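PDB 6FN6: fatty acid synthase 1, isoform A from Drosophila melanogaster, which probably builds long-chain saturated fatty acids from acetyl-CoA and malonyl-CoA with NADPH, this chain being its modifying region with dehydratase, enoylreductase and ketoreductase domains. Local coordinates for residues Y607-N612 with K660-T665; I611-V616 with G886-K891; L641-R646 with C666-R671; E684-P689 with K891-V896; C690-V695 with V864-S869. All coordinates share one frame; numbering follows the deposited sequence.

All five contacts lie in one corner of the chain, their centres 8 to 19 Å apart, in the part that by sequence and fold is the enoylreductase, a medium-chain dehydrogenase/reductase domain. Interactions 1 and 3 come first along the chain and cross: interaction 1 sets strand 601-611 against the loop 660-665, interaction 3 strand 642-646 against strand 665-669. Interactions 2, 4 and 5 bridge 169 to 270 residues, bringing the returning chain, with strands 868-872 and 891-895, back to that curled sheet. Interaction 2 shares Ile611 and Asn612 with interaction 1 and Lys891 with interaction 4. The small sheet domain is thus built from chain before and after, in sequence, the parallel Rossmann-type sheet.

Interaction 1 (Y607-N612 with K660-T665); sequences YYAPIN and KSLATT
The methyl CB of Ala609 lies above the plane of the flat peptide that joins Ser661 to Leu662, tilted outward beyond the oxygen, 3.7 Å from Ser661 O. Tyr607 and Tyr608 set out from the strand away from the loop; the side chain of Tyr608 packs on Met682 and Val893. The same alanine methyl meets one branch of Leu662, CB to CD1 at 3.7 Å, while the other branch, CD2, stays farther off. Leu662 reaches across because its CG stands opposite its own backbone N (chi1 -170°), and the second torsion of 59° then swings CD1 over to the alanine. Its backbone is the centre of an inverse gamma turn, closed by a weak bond from Ala663 N to Ser661 O at 2.9 Å. Ser661 OG comes within 4.3 Å of Ala609 CB, but its hydrogen bond goes to Glu642 O on the neighbouring strand. Strand 601-611 passes a classic beta bulge here, where Tyr607 and Tyr608 both oppose Ala644, and Ala609 pairs through its backbone with Ile894 in strand 891-895. With no hydrogen bond between the segments, the contact rests on van der Waals packing of a buried methyl against a leucine branch and a peptide oxygen, and the polar atoms of Ser661 find their partners in the turn and in strand 642-646.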
# COMPACT_ATOMS: atom_id res chain seq x y z
N TYR A 607 -23.59 20.70 -30.39
CA TYR A 607 -22.97 20.67 -31.71
C TYR A 607 -21.85 19.63 -31.73
O TYR A 607 -21.76 18.82 -32.65
CB TYR A 607 -22.41 22.04 -32.07
CG TYR A 607 -23.46 22.99 -32.61
CD1 TYR A 607 -24.47 23.47 -31.78
CD2 TYR A 607 -23.44 23.42 -33.93
CE1 TYR A 607 -25.43 24.34 -32.25
CE2 TYR A 607 -24.39 24.29 -34.41
CZ TYR A 607 -25.39 24.75 -33.57
OH TYR A 607 -26.34 25.62 -34.04
N TYR A 608 -21.01 19.67 -30.71
CA TYR A 608 -19.88 18.75 -30.60
C TYR A 608 -19.87 18.07 -29.24
O TYR A 608 -19.90 18.74 -28.21
CB TYR A 608 -18.57 19.50 -30.84
CG TYR A 608 -18.38 19.90 -32.29
CD1 TYR A 608 -18.90 21.10 -32.76
CD2 TYR A 608 -17.71 19.08 -33.18
CE1 TYR A 608 -18.74 21.48 -34.08
CE2 TYR A 608 -17.55 19.45 -34.50
CZ TYR A 608 -18.07 20.64 -34.94
OH TYR A 608 -17.91 21.01 -36.26
N ALA A 609 -19.85 16.74 -29.25
CA ALA A 609 -19.80 15.96 -28.02
C ALA A 609 -18.61 15.01 -28.06
O ALA A 609 -18.62 14.05 -28.84
CB ALA A 609 -21.10 15.19 -27.82
N PRO A 610 -17.58 15.27 -27.25
CA PRO A 610 -16.45 14.34 -27.19
C PRO A 610 -16.73 13.06 -26.42
O PRO A 610 -17.55 13.05 -25.50
CB PRO A 610 -15.36 15.15 -26.48
CG PRO A 610 -15.77 16.57 -26.61
CD PRO A 610 -17.26 16.55 -26.60
N ILE A 611 -16.05 11.98 -26.81
CA ILE A 611 -16.07 10.75 -26.03
C ILE A 611 -14.88 10.74 -25.09
O ILE A 611 -13.76 11.10 -25.48
CB ILE A 611 -16.06 9.50 -26.93
CG1 ILE A 611 -17.19 9.55 -27.96
CG2 ILE A 611 -16.19 8.24 -26.09
CD1 ILE A 611 -16.71 9.74 -29.37
N ASN A 612 -15.11 10.33 -23.85
CA ASN A 612 -14.04 10.16 -22.88
C ASN A 612 -13.95 8.69 -22.50
O ASN A 612 -14.86 7.92 -22.79
CB ASN A 612 -14.28 11.04 -21.66
CG ASN A 612 -14.01 12.51 -21.93
OD1 ASN A 612 -12.87 12.96 -21.85
ND2 ASN A 612 -15.06 13.25 -22.25
N LYS A 660 -25.02 12.84 -20.12
CA LYS A 660 -26.12 13.24 -21.00
C LYS A 660 -25.75 14.30 -22.03
O LYS A 660 -26.64 14.96 -22.58
CB LYS A 660 -27.30 13.73 -20.16
CG LYS A 660 -27.78 12.73 -19.12
CD LYS A 660 -28.85 13.31 -18.21
CE LYS A 660 -29.43 12.25 -17.28
NZ LYS A 660 -30.08 11.13 -18.02
N SER A 661 -24.46 14.48 -22.31
CA SER A 661 -24.04 15.48 -23.28
C SER A 661 -24.04 14.90 -24.69
O SER A 661 -24.03 15.64 -25.68
CB SER A 661 -22.65 16.01 -22.95
OG SER A 661 -21.64 15.19 -23.51
N LEU A 662 -24.07 13.58 -24.79
CA LEU A 662 -24.04 12.92 -26.09
C LEU A 662 -25.47 12.81 -26.60
O LEU A 662 -26.01 11.72 -26.79
CB LEU A 662 -23.38 11.55 -25.99
CG LEU A 662 -23.07 10.85 -27.32
CD1 LEU A 662 -22.14 11.69 -28.19
CD2 LEU A 662 -22.47 9.48 -27.07
N ALA A 663 -26.07 13.98 -26.82
CA ALA A 663 -27.46 14.08 -27.25
C ALA A 663 -27.63 15.35 -28.07
O ALA A 663 -26.73 16.18 -28.13
CB ALA A 663 -28.39 14.09 -26.05
N THR A 664 -28.78 15.49 -28.72
CA THR A 664 -29.05 16.67 -29.52
C THR A 664 -29.18 17.91 -28.64
O THR A 664 -28.92 19.03 -29.08
CB THR A 664 -30.33 16.50 -30.35
OG1 THR A 664 -31.43 16.20 -29.48
CG2 THR A 664 -30.16 15.38 -31.36
N THR A 665 -29.58 17.70 -27.39
CA THR A 665 -29.70 18.79 -26.42
C THR A 665 -29.24 18.32 -25.05
O THR A 665 -29.33 17.14 -24.73
CB THR A 665 -31.15 19.31 -26.32
OG1 THR A 665 -32.05 18.20 -26.23
CG2 THR A 665 -31.50 20.16 -27.53

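Interaction 2 (I611-V616 with G886-K891); sequences INFRDV and GKHIGK
Ile611 and Lys891 stand 7.6 Å apart at their CA atoms, and no hydrogen bond links the two segments. The lysine leaves with CG opposite the backbone N (chi1 -160°) and bends twice, at chi2 and chi3, which takes CD to 4.1 Å from Ile611 O. From there the chain runs on toward Asn612, and the two side chains cross obliquely; Asn612 OD1 and Lys891 NZ are modelled too close together, and the kind of contact there is doubtful. Both side chains also turn to Glu642, whose OE2 accepts a hydrogen bond from Asn612 ND2 and forms a long, weak ion pair with Lys891 NZ. A second, looser touch lies toward the surface: Phe613 CZ comes to the edge of the His888 imidazole, near its plane, 4.2 Å from NE2. On its other nitrogen, His888 ND1 gives a weak bond to Gly890 O at 3.5 Å, which should help to steady the ring. Asn612 occupies the N-cap position ahead of helix 613-620; its N donates weakly to Asp615 OD2 at 3.5 Å, and Asp615 OD1 is bridged by Arg614 NH1. Met883 of helix 876-885 touches both Phe613 and His888, so this helix backs the join between the start of helix 613-620 and the loop running into strand 891-895.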
# COMPACT_ATOMS: atom_id res chain seq x y z
N ILE A 611 -16.05 11.98 -26.81
CA ILE A 611 -16.07 10.75 -26.03
C ILE A 611 -14.88 10.74 -25.09
O ILE A 611 -13.76 11.10 -25.48
CB ILE A 611 -16.06 9.50 -26.93
CG1 ILE A 611 -17.19 9.55 -27.96
CG2 ILE A 611 -16.19 8.24 -26.09
CD1 ILE A 611 -16.71 9.74 -29.37
N ASN A 612 -15.11 10.33 -23.85
CA ASN A 612 -14.04 10.16 -22.88
C ASN A 612 -13.95 8.69 -22.50
O ASN A 612 -14.86 7.92 -22.79
CB ASN A 612 -14.28 11.04 -21.66
CG ASN A 612 -14.01 12.51 -21.93
OD1 ASN A 612 -12.87 12.96 -21.85
ND2 ASN A 612 -15.06 13.25 -22.25
N PHE A 613 -12.85 8.30 -21.86
CA PHE A 613 -12.64 6.90 -21.51
C PHE A 613 -13.80 6.35 -20.67
O PHE A 613 -14.15 5.18 -20.78
CB PHE A 613 -11.31 6.72 -20.77
CG PHE A 613 -10.11 6.72 -21.68
CD1 PHE A 613 -9.99 5.78 -22.68
CD2 PHE A 613 -9.10 7.66 -21.52
CE1 PHE A 613 -8.88 5.77 -23.52
CE2 PHE A 613 -8.00 7.66 -22.36
CZ PHE A 613 -7.89 6.71 -23.36
N ARG A 614 -14.39 7.20 -19.84
CA ARG A 614 -15.49 6.78 -18.99
C ARG A 614 -16.66 6.26 -19.83
O ARG A 614 -17.33 5.30 -19.45
CB ARG A 614 -15.96 7.92 -18.09
CG ARG A 614 -16.98 7.51 -17.03
CD ARG A 614 -17.49 8.72 -16.26
NE ARG A 614 -18.93 8.68 -16.02
CZ ARG A 614 -19.85 8.86 -16.97
NH1 ARG A 614 -19.49 9.06 -18.23
NH2 ARG A 614 -21.14 8.81 -16.66
N ASP A 615 -16.89 6.89 -20.97
CA ASP A 615 -17.94 6.44 -21.88
C ASP A 615 -17.59 5.08 -22.47
O ASP A 615 -18.44 4.20 -22.58
CB ASP A 615 -18.16 7.47 -23.00
CG ASP A 615 -18.67 8.80 -22.48
OD1 ASP A 615 -19.28 8.82 -21.39
OD2 ASP A 615 -18.46 9.82 -23.16
N VAL A 616 -16.32 4.91 -22.84
CA VAL A 616 -15.85 3.65 -23.41
C VAL A 616 -15.95 2.55 -22.36
O VAL A 616 -16.44 1.46 -22.64
CB VAL A 616 -14.41 3.78 -23.94
CG1 VAL A 616 -13.96 2.47 -24.59
CG2 VAL A 616 -14.29 4.93 -24.92
N GLY A 886 -6.55 3.05 -29.23
CA GLY A 886 -5.49 3.78 -28.55
C GLY A 886 -4.43 4.37 -29.47
O GLY A 886 -3.40 4.83 -28.99
N LYS A 887 -4.68 4.35 -30.77
CA LYS A 887 -3.76 4.96 -31.72
C LYS A 887 -4.03 6.46 -31.84
O LYS A 887 -3.28 7.19 -32.48
CB LYS A 887 -3.86 4.32 -33.11
CG LYS A 887 -5.22 4.46 -33.77
CD LYS A 887 -5.24 3.84 -35.16
CE LYS A 887 -4.44 4.69 -36.15
NZ LYS A 887 -4.51 4.18 -37.55
N HIS A 888 -5.11 6.91 -31.21
CA HIS A 888 -5.56 8.29 -31.36
C HIS A 888 -4.73 9.24 -30.51
O HIS A 888 -4.30 8.88 -29.41
CB HIS A 888 -7.04 8.41 -30.99
CG HIS A 888 -7.31 8.21 -29.53
ND1 HIS A 888 -7.42 9.26 -28.64
CD2 HIS A 888 -7.47 7.08 -28.79
CE1 HIS A 888 -7.65 8.79 -27.43
NE2 HIS A 888 -7.68 7.48 -27.49
N ILE A 889 -4.56 10.45 -31.01
CA ILE A 889 -3.86 11.50 -30.28
C ILE A 889 -4.80 12.69 -30.14
O ILE A 889 -5.25 13.26 -31.13
CB ILE A 889 -2.55 11.90 -30.99
CG1 ILE A 889 -1.55 10.74 -30.96
CG2 ILE A 889 -1.94 13.17 -30.36
CD1 ILE A 889 -0.24 11.01 -31.68
N GLY A 890 -5.09 13.06 -28.89
CA GLY A 890 -5.98 14.17 -28.62
C GLY A 890 -7.38 13.71 -28.28
O GLY A 890 -7.58 12.63 -27.72
N LYS A 891 -8.36 14.54 -28.61
CA LYS A 891 -9.75 14.27 -28.24
C LYS A 891 -10.55 13.70 -29.41
O LYS A 891 -10.44 14.18 -30.54
CB LYS A 891 -10.42 15.54 -27.73
CG LYS A 891 -11.67 15.29 -26.89
CD LYS A 891 -11.35 14.46 -25.66
CE LYS A 891 -12.03 15.00 -24.41
NZ LYS A 891 -11.57 14.30 -23.19

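Interaction 3 (L641-R646 with C666-R671); sequences LEFAGR and CVASKR
Phe643 reaches across to Cys666 and Ala668 from the strand 642-646. Its CB points at the other segment, and CG takes the position between the backbone N and the carbonyl carbon (chi1 70°), a torsion that turns the ring toward Cys666 and Ala668. The leading side of the ring is CE2 and CZ. CE2 meets Cys666 twice, at 3.9 Å from its CB and at 3.9 Å from its SG, whereas CZ at the tip touches the methyl CB of Ala668, also at 3.9 Å. That methyl lies at the ring's edge, close to its plane. The cysteine comes in at a slant: SG sits 4.9 Å from the centroid of the Phe643 ring, 55° off the ring normal, an oblique sulfur-aromatic contact. The thiol is placed there by a chi1 of -174°, with SG opposite the backbone N of Cys666. Such packing is apolar and buried, and no hydrogen bond links the two segments; the backbones are 8.7 Å apart at Phe643 CA and Cys666 CA. Around them, the ring also touches Cys604 of strand 601-611 and Ala655 of strand 652-656. Strand 601-611 pairs with both 642-646 and 665-669, so Phe643, Cys666 and Ala668 pack between strands of a curled sheet, consistent with the GroES-like fold of medium-chain dehydrogenases/reductases.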
# COMPACT_ATOMS: atom_id res chain seq x y z
N LEU A 641 -19.91 13.50 -21.37
CA LEU A 641 -19.41 14.19 -20.19
C LEU A 641 -19.23 15.68 -20.43
O LEU A 641 -19.22 16.48 -19.48
CB LEU A 641 -18.08 13.57 -19.76
CG LEU A 641 -18.16 12.25 -18.99
CD1 LEU A 641 -16.77 11.66 -18.85
CD2 LEU A 641 -18.80 12.43 -17.62
N GLU A 642 -19.09 16.07 -21.69
CA GLU A 642 -18.87 17.46 -22.05
C GLU A 642 -19.37 17.73 -23.46
O GLU A 642 -19.67 16.80 -24.21
CB GLU A 642 -17.39 17.82 -21.95
CG GLU A 642 -16.51 17.02 -22.89
CD GLU A 642 -15.02 17.25 -22.67
OE1 GLU A 642 -14.64 18.39 -22.35
OE2 GLU A 642 -14.24 16.29 -22.81
N PHE A 643 -19.46 19.01 -23.83
CA PHE A 643 -19.91 19.39 -25.16
C PHE A 643 -19.61 20.85 -25.48
O PHE A 643 -19.44 21.67 -24.58
CB PHE A 643 -21.41 19.14 -25.31
CG PHE A 643 -22.27 20.09 -24.52
CD1 PHE A 643 -22.65 21.31 -25.05
CD2 PHE A 643 -22.69 19.76 -23.24
CE1 PHE A 643 -23.43 22.18 -24.32
CE2 PHE A 643 -23.47 20.63 -22.51
CZ PHE A 643 -23.84 21.84 -23.05
N ALA A 644 -19.56 21.15 -26.77
CA ALA A 644 -19.57 22.52 -27.25
C ALA A 644 -20.84 22.73 -28.06
O ALA A 644 -21.20 21.89 -28.89
CB ALA A 644 -18.34 22.82 -28.08
N GLY A 645 -21.52 23.84 -27.83
CA GLY A 645 -22.78 24.10 -28.50
C GLY A 645 -23.28 25.52 -28.34
O GLY A 645 -22.50 26.45 -28.17
N ARG A 646 -24.60 25.68 -28.38
CA ARG A 646 -25.22 26.99 -28.28
C ARG A 646 -26.13 27.12 -27.07
O ARG A 646 -26.78 26.16 -26.65
CB ARG A 646 -26.00 27.31 -29.56
CG ARG A 646 -25.11 27.52 -30.76
CD ARG A 646 -25.89 28.01 -31.97
NE ARG A 646 -25.03 28.17 -33.13
CZ ARG A 646 -24.25 29.23 -33.35
NH1 ARG A 646 -23.50 29.28 -34.45
NH2 ARG A 646 -24.21 30.23 -32.48
N CYS A 666 -28.72 19.25 -24.25
CA CYS A 666 -28.25 18.92 -22.91
C CYS A 666 -28.52 20.07 -21.94
O CYS A 666 -28.42 21.24 -22.31
CB CYS A 666 -26.75 18.59 -22.93
SG CYS A 666 -26.11 18.01 -21.33
N VAL A 667 -28.89 19.72 -20.72
CA VAL A 667 -29.06 20.70 -19.66
C VAL A 667 -27.76 20.84 -18.88
O VAL A 667 -27.32 19.91 -18.21
CB VAL A 667 -30.22 20.32 -18.72
CG1 VAL A 667 -30.38 21.35 -17.61
CG2 VAL A 667 -31.51 20.18 -19.51
N ALA A 668 -27.13 22.02 -18.98
CA ALA A 668 -25.84 22.26 -18.34
C ALA A 668 -25.97 23.24 -17.18
O ALA A 668 -26.86 24.09 -17.16
CB ALA A 668 -24.85 22.78 -19.36
N SER A 669 -25.08 23.10 -16.20
CA SER A 669 -25.03 24.00 -15.05
C SER A 669 -24.18 25.24 -15.35
O SER A 669 -23.06 25.12 -15.84
CB SER A 669 -24.47 23.27 -13.83
OG SER A 669 -24.26 24.17 -12.75
N LYS A 670 -24.72 26.42 -15.07
CA LYS A 670 -24.03 27.67 -15.40
C LYS A 670 -22.68 27.75 -14.71
O LYS A 670 -21.73 28.30 -15.27
CB LYS A 670 -24.87 28.89 -15.00
CG LYS A 670 -26.26 28.94 -15.62
CD LYS A 670 -27.02 30.17 -15.13
CE LYS A 670 -28.47 30.15 -15.57
NZ LYS A 670 -28.63 30.36 -17.04
N ARG A 671 -22.59 27.20 -13.51
CA ARG A 671 -21.33 27.22 -12.77
C ARG A 671 -20.24 26.54 -13.59
O ARG A 671 -19.09 26.98 -13.59
CB ARG A 671 -21.48 26.54 -11.41
CG ARG A 671 -22.48 27.21 -10.48
CD ARG A 671 -22.46 26.57 -9.11
NE ARG A 671 -22.94 25.19 -9.14
CZ ARG A 671 -24.18 24.82 -8.86
NH1 ARG A 671 -25.10 25.71 -8.53
NH2 ARG A 671 -24.51 23.53 -8.92

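Interaction 4 (E684-P689 with K891-V896); sequences EASTVP and KVVIKV
Thr687 and Lys891 make the tight part of this contact: the methyl CG2 of Thr687 lies 3.6 Å from Lys891 CB and 4.1 Å from Lys891 CG, the two chains lying antiparallel side by side. Close by, Ser686 OG rests on both methyls of Val893, 3.7 Å from CG1 and 3.9 Å from CG2, while its hydrogen bond runs back to Glu683 O. The looser part lies between these two pairs, where Thr687 CG2 and Val893 CG2 are 4.4 Å apart; all four residues are buried, so neither part faces solvent. Thr687 is turned by its first torsion (chi1 68°) so that the hydroxyl goes to the backbone and the methyl to the lysine. OG1 donates to Glu684 O at 2.7 Å, nearly along the C=O axis (164°), and Thr687 N donates to the same oxygen; OG1 in turn accepts from Leu866 N. An alanine here would remove both OG1 and CG2, which is likely to open a gap beside the lysine's CB and to deprive Leu866 N of its acceptor. The segment 684-689 leaves helix 682-685 through a type I turn from Ala685 to Val688 and leads into helix 689-702. It packs over strand 891-895, whose backbone joins strand 601-611 on one hand and strand 868-872 on the other.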
# COMPACT_ATOMS: atom_id res chain seq x y z
N GLU A 684 -12.88 22.77 -31.72
CA GLU A 684 -11.74 22.98 -30.84
C GLU A 684 -12.17 23.10 -29.38
O GLU A 684 -11.62 22.44 -28.50
CB GLU A 684 -10.98 24.24 -31.26
CG GLU A 684 -10.14 24.07 -32.52
CD GLU A 684 -9.57 25.39 -33.01
OE1 GLU A 684 -9.40 26.31 -32.18
OE2 GLU A 684 -9.29 25.50 -34.22
N ALA A 685 -13.16 23.96 -29.13
CA ALA A 685 -13.59 24.26 -27.77
C ALA A 685 -14.05 23.01 -27.02
O ALA A 685 -13.79 22.87 -25.82
CB ALA A 685 -14.70 25.30 -27.80
N SER A 686 -14.71 22.11 -27.73
CA SER A 686 -15.27 20.90 -27.12
C SER A 686 -14.22 20.07 -26.40
O SER A 686 -14.55 19.27 -25.52
CB SER A 686 -15.96 20.05 -28.19
OG SER A 686 -15.05 19.68 -29.22
N THR A 687 -12.95 20.25 -26.77
CA THR A 687 -11.87 19.44 -26.22
C THR A 687 -11.40 19.91 -24.84
O THR A 687 -10.68 19.19 -24.15
CB THR A 687 -10.65 19.43 -27.16
OG1 THR A 687 -10.06 20.74 -27.19
CG2 THR A 687 -11.05 19.03 -28.57
N VAL A 688 -11.80 21.11 -24.44
CA VAL A 688 -11.19 21.78 -23.29
C VAL A 688 -11.78 21.39 -21.92
O VAL A 688 -11.02 21.04 -21.02
CB VAL A 688 -11.27 23.31 -23.47
CG1 VAL A 688 -10.81 24.04 -22.21
CG2 VAL A 688 -10.44 23.74 -24.66
N PRO A 689 -13.11 21.46 -21.76
CA PRO A 689 -13.74 21.37 -20.44
C PRO A 689 -13.21 20.28 -19.50
O PRO A 689 -12.76 20.60 -18.40
CB PRO A 689 -15.20 21.08 -20.78
CG PRO A 689 -15.41 21.70 -22.08
CD PRO A 689 -14.12 21.56 -22.83
N LYS A 891 -8.36 14.54 -28.61
CA LYS A 891 -9.75 14.27 -28.24
C LYS A 891 -10.55 13.70 -29.41
O LYS A 891 -10.44 14.18 -30.54
CB LYS A 891 -10.42 15.54 -27.73
CG LYS A 891 -11.67 15.29 -26.89
CD LYS A 891 -11.35 14.46 -25.66
CE LYS A 891 -12.03 15.00 -24.41
NZ LYS A 891 -11.57 14.30 -23.19
N VAL A 892 -11.36 12.69 -29.12
CA VAL A 892 -12.28 12.11 -30.10
C VAL A 892 -13.63 12.82 -29.97
O VAL A 892 -14.24 12.81 -28.91
CB VAL A 892 -12.43 10.59 -29.89
CG1 VAL A 892 -13.37 9.98 -30.93
CG2 VAL A 892 -11.07 9.91 -29.93
N VAL A 893 -14.09 13.42 -31.07
CA VAL A 893 -15.30 14.24 -31.02
C VAL A 893 -16.35 13.79 -32.04
O VAL A 893 -16.03 13.44 -33.17
CB VAL A 893 -14.96 15.73 -31.25
CG1 VAL A 893 -16.17 16.60 -30.94
CG2 VAL A 893 -13.76 16.14 -30.40
N ILE A 894 -17.61 13.81 -31.61
CA ILE A 894 -18.73 13.50 -32.50
C ILE A 894 -19.40 14.79 -32.96
O ILE A 894 -19.84 15.60 -32.14
CB ILE A 894 -19.74 12.56 -31.83
CG1 ILE A 894 -19.14 11.17 -31.69
CG2 ILE A 894 -21.04 12.49 -32.65
CD1 ILE A 894 -19.97 10.22 -30.86
N LYS A 895 -19.49 14.95 -34.27
CA LYS A 895 -20.10 16.13 -34.88
C LYS A 895 -21.61 15.95 -35.00
O LYS A 895 -22.11 15.42 -35.99
CB LYS A 895 -19.48 16.39 -36.25
CG LYS A 895 -20.07 17.57 -37.02
CD LYS A 895 -19.96 17.34 -38.52
CE LYS A 895 -18.50 17.31 -38.98
NZ LYS A 895 -18.39 17.03 -40.44
N VAL A 896 -22.34 16.40 -33.98
CA VAL A 896 -23.79 16.30 -33.98
C VAL A 896 -24.36 17.32 -34.97
O VAL A 896 -25.27 17.00 -35.74
CB VAL A 896 -24.36 16.51 -32.57
CG1 VAL A 896 -25.87 16.31 -32.57
CG2 VAL A 896 -23.69 15.57 -31.57

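Interaction 5 (C690-V695 with V864-S869); sequences CVYSTV and VPLPTS
Tyr692 points at Val864 and passes alongside Leu866, the phenol reaching out from its helix as the leucine reaches back toward it. Its tip makes the polar contact: OH donates to Val864 O at 2.8 Å, in the carbonyl plane and on a lone pair, with a C=O...O angle of 121°. The carbonyl oxygen also lies at the edge of the phenol ring, near its plane. Leu866 meets the ring obliquely, its CD1 being 4.0 Å from Tyr692 CE2, and the same methyl is 4.3 Å from Val691 CG2, one residue earlier on helix 689-702. The leucine's first torsion (chi1 -79°), with CG opposite the carbonyl carbon, lets CD1 touch both. This helix leads from the small sheet domain toward the Rossmann-type one, and the segment 864-869 comes back from it into strand 868-872, consistent with the two crossings between domains in the medium-chain dehydrogenase/reductase fold. A phenylalanine in place of Tyr692 would probably keep the touch on Leu866 but leave Val864 O without its hydroxyl donor. The Tyr692 side chain also touches Ala723 and Val727 of helix 719-731.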
# COMPACT_ATOMS: atom_id res chain seq x y z
N CYS A 690 -13.27 19.02 -19.92
CA CYS A 690 -12.97 17.91 -19.01
C CYS A 690 -11.48 17.78 -18.70
O CYS A 690 -11.10 17.77 -17.53
CB CYS A 690 -13.48 16.60 -19.60
SG CYS A 690 -15.25 16.38 -19.37
N VAL A 691 -10.66 17.64 -19.73
CA VAL A 691 -9.24 17.37 -19.52
C VAL A 691 -8.58 18.50 -18.73
O VAL A 691 -7.70 18.25 -17.91
CB VAL A 691 -8.50 17.15 -20.86
CG1 VAL A 691 -8.99 15.87 -21.53
CG2 VAL A 691 -8.66 18.35 -21.79
N TYR A 692 -9.01 19.74 -18.97
CA TYR A 692 -8.39 20.88 -18.30
C TYR A 692 -8.95 21.10 -16.90
O TYR A 692 -8.22 21.48 -15.99
CB TYR A 692 -8.55 22.15 -19.13
CG TYR A 692 -7.49 22.27 -20.21
CD1 TYR A 692 -6.21 22.68 -19.89
CD2 TYR A 692 -7.78 21.98 -21.53
CE1 TYR A 692 -5.23 22.80 -20.86
CE2 TYR A 692 -6.81 22.09 -22.51
CZ TYR A 692 -5.54 22.50 -22.17
OH TYR A 692 -4.57 22.61 -23.14
N SER A 693 -10.25 20.86 -16.73
CA SER A 693 -10.83 20.88 -15.39
C SER A 693 -10.14 19.83 -14.52
O SER A 693 -9.91 20.05 -13.33
CB SER A 693 -12.34 20.62 -15.44
OG SER A 693 -13.00 21.66 -16.14
N THR A 694 -9.81 18.70 -15.13
CA THR A 694 -9.11 17.63 -14.45
C THR A 694 -7.69 18.07 -14.08
O THR A 694 -7.25 17.90 -12.94
CB THR A 694 -9.04 16.36 -15.32
OG1 THR A 694 -10.36 15.96 -15.69
CG2 THR A 694 -8.37 15.22 -14.56
N VAL A 695 -6.99 18.63 -15.06
CA VAL A 695 -5.60 19.02 -14.88
C VAL A 695 -5.48 20.05 -13.77
O VAL A 695 -4.58 19.97 -12.93
CB VAL A 695 -5.01 19.55 -16.20
CG1 VAL A 695 -3.77 20.40 -15.95
CG2 VAL A 695 -4.66 18.41 -17.13
N VAL A 864 -4.90 25.15 -24.40
CA VAL A 864 -4.96 25.06 -25.85
C VAL A 864 -5.91 23.93 -26.24
O VAL A 864 -5.90 22.86 -25.62
CB VAL A 864 -3.56 24.84 -26.45
CG1 VAL A 864 -3.62 24.71 -27.97
CG2 VAL A 864 -2.63 25.97 -26.05
N PRO A 865 -6.74 24.14 -27.28
CA PRO A 865 -7.57 23.01 -27.70
C PRO A 865 -6.72 21.87 -28.25
O PRO A 865 -5.64 22.11 -28.78
CB PRO A 865 -8.46 23.62 -28.79
CG PRO A 865 -7.70 24.79 -29.29
CD PRO A 865 -6.97 25.34 -28.10
N LEU A 866 -7.22 20.65 -28.12
CA LEU A 866 -6.47 19.47 -28.53
C LEU A 866 -6.72 19.13 -30.00
O LEU A 866 -7.69 19.60 -30.59
CB LEU A 866 -6.85 18.27 -27.67
CG LEU A 866 -6.23 18.17 -26.28
CD1 LEU A 866 -6.58 19.36 -25.41
CD2 LEU A 866 -6.69 16.88 -25.61
N PRO A 867 -5.83 18.33 -30.59
CA PRO A 867 -6.13 17.75 -31.91
C PRO A 867 -7.44 16.97 -31.85
O PRO A 867 -7.79 16.44 -30.79
CB PRO A 867 -4.94 16.83 -32.18
CG PRO A 867 -3.84 17.39 -31.37
CD PRO A 867 -4.48 17.95 -30.13
N THR A 868 -8.15 16.90 -32.97
CA THR A 868 -9.46 16.25 -33.00
C THR A 868 -9.55 15.17 -34.07
O THR A 868 -9.07 15.34 -35.19
CB THR A 868 -10.57 17.28 -33.27
OG1 THR A 868 -10.29 18.01 -34.47
CG2 THR A 868 -10.70 18.24 -32.10
N SER A 869 -10.16 14.05 -33.69
CA SER A 869 -10.53 13.02 -34.64
C SER A 869 -12.05 12.99 -34.69
O SER A 869 -12.70 12.37 -33.85
CB SER A 869 -9.96 11.66 -34.23
OG SER A 869 -8.57 11.74 -34.01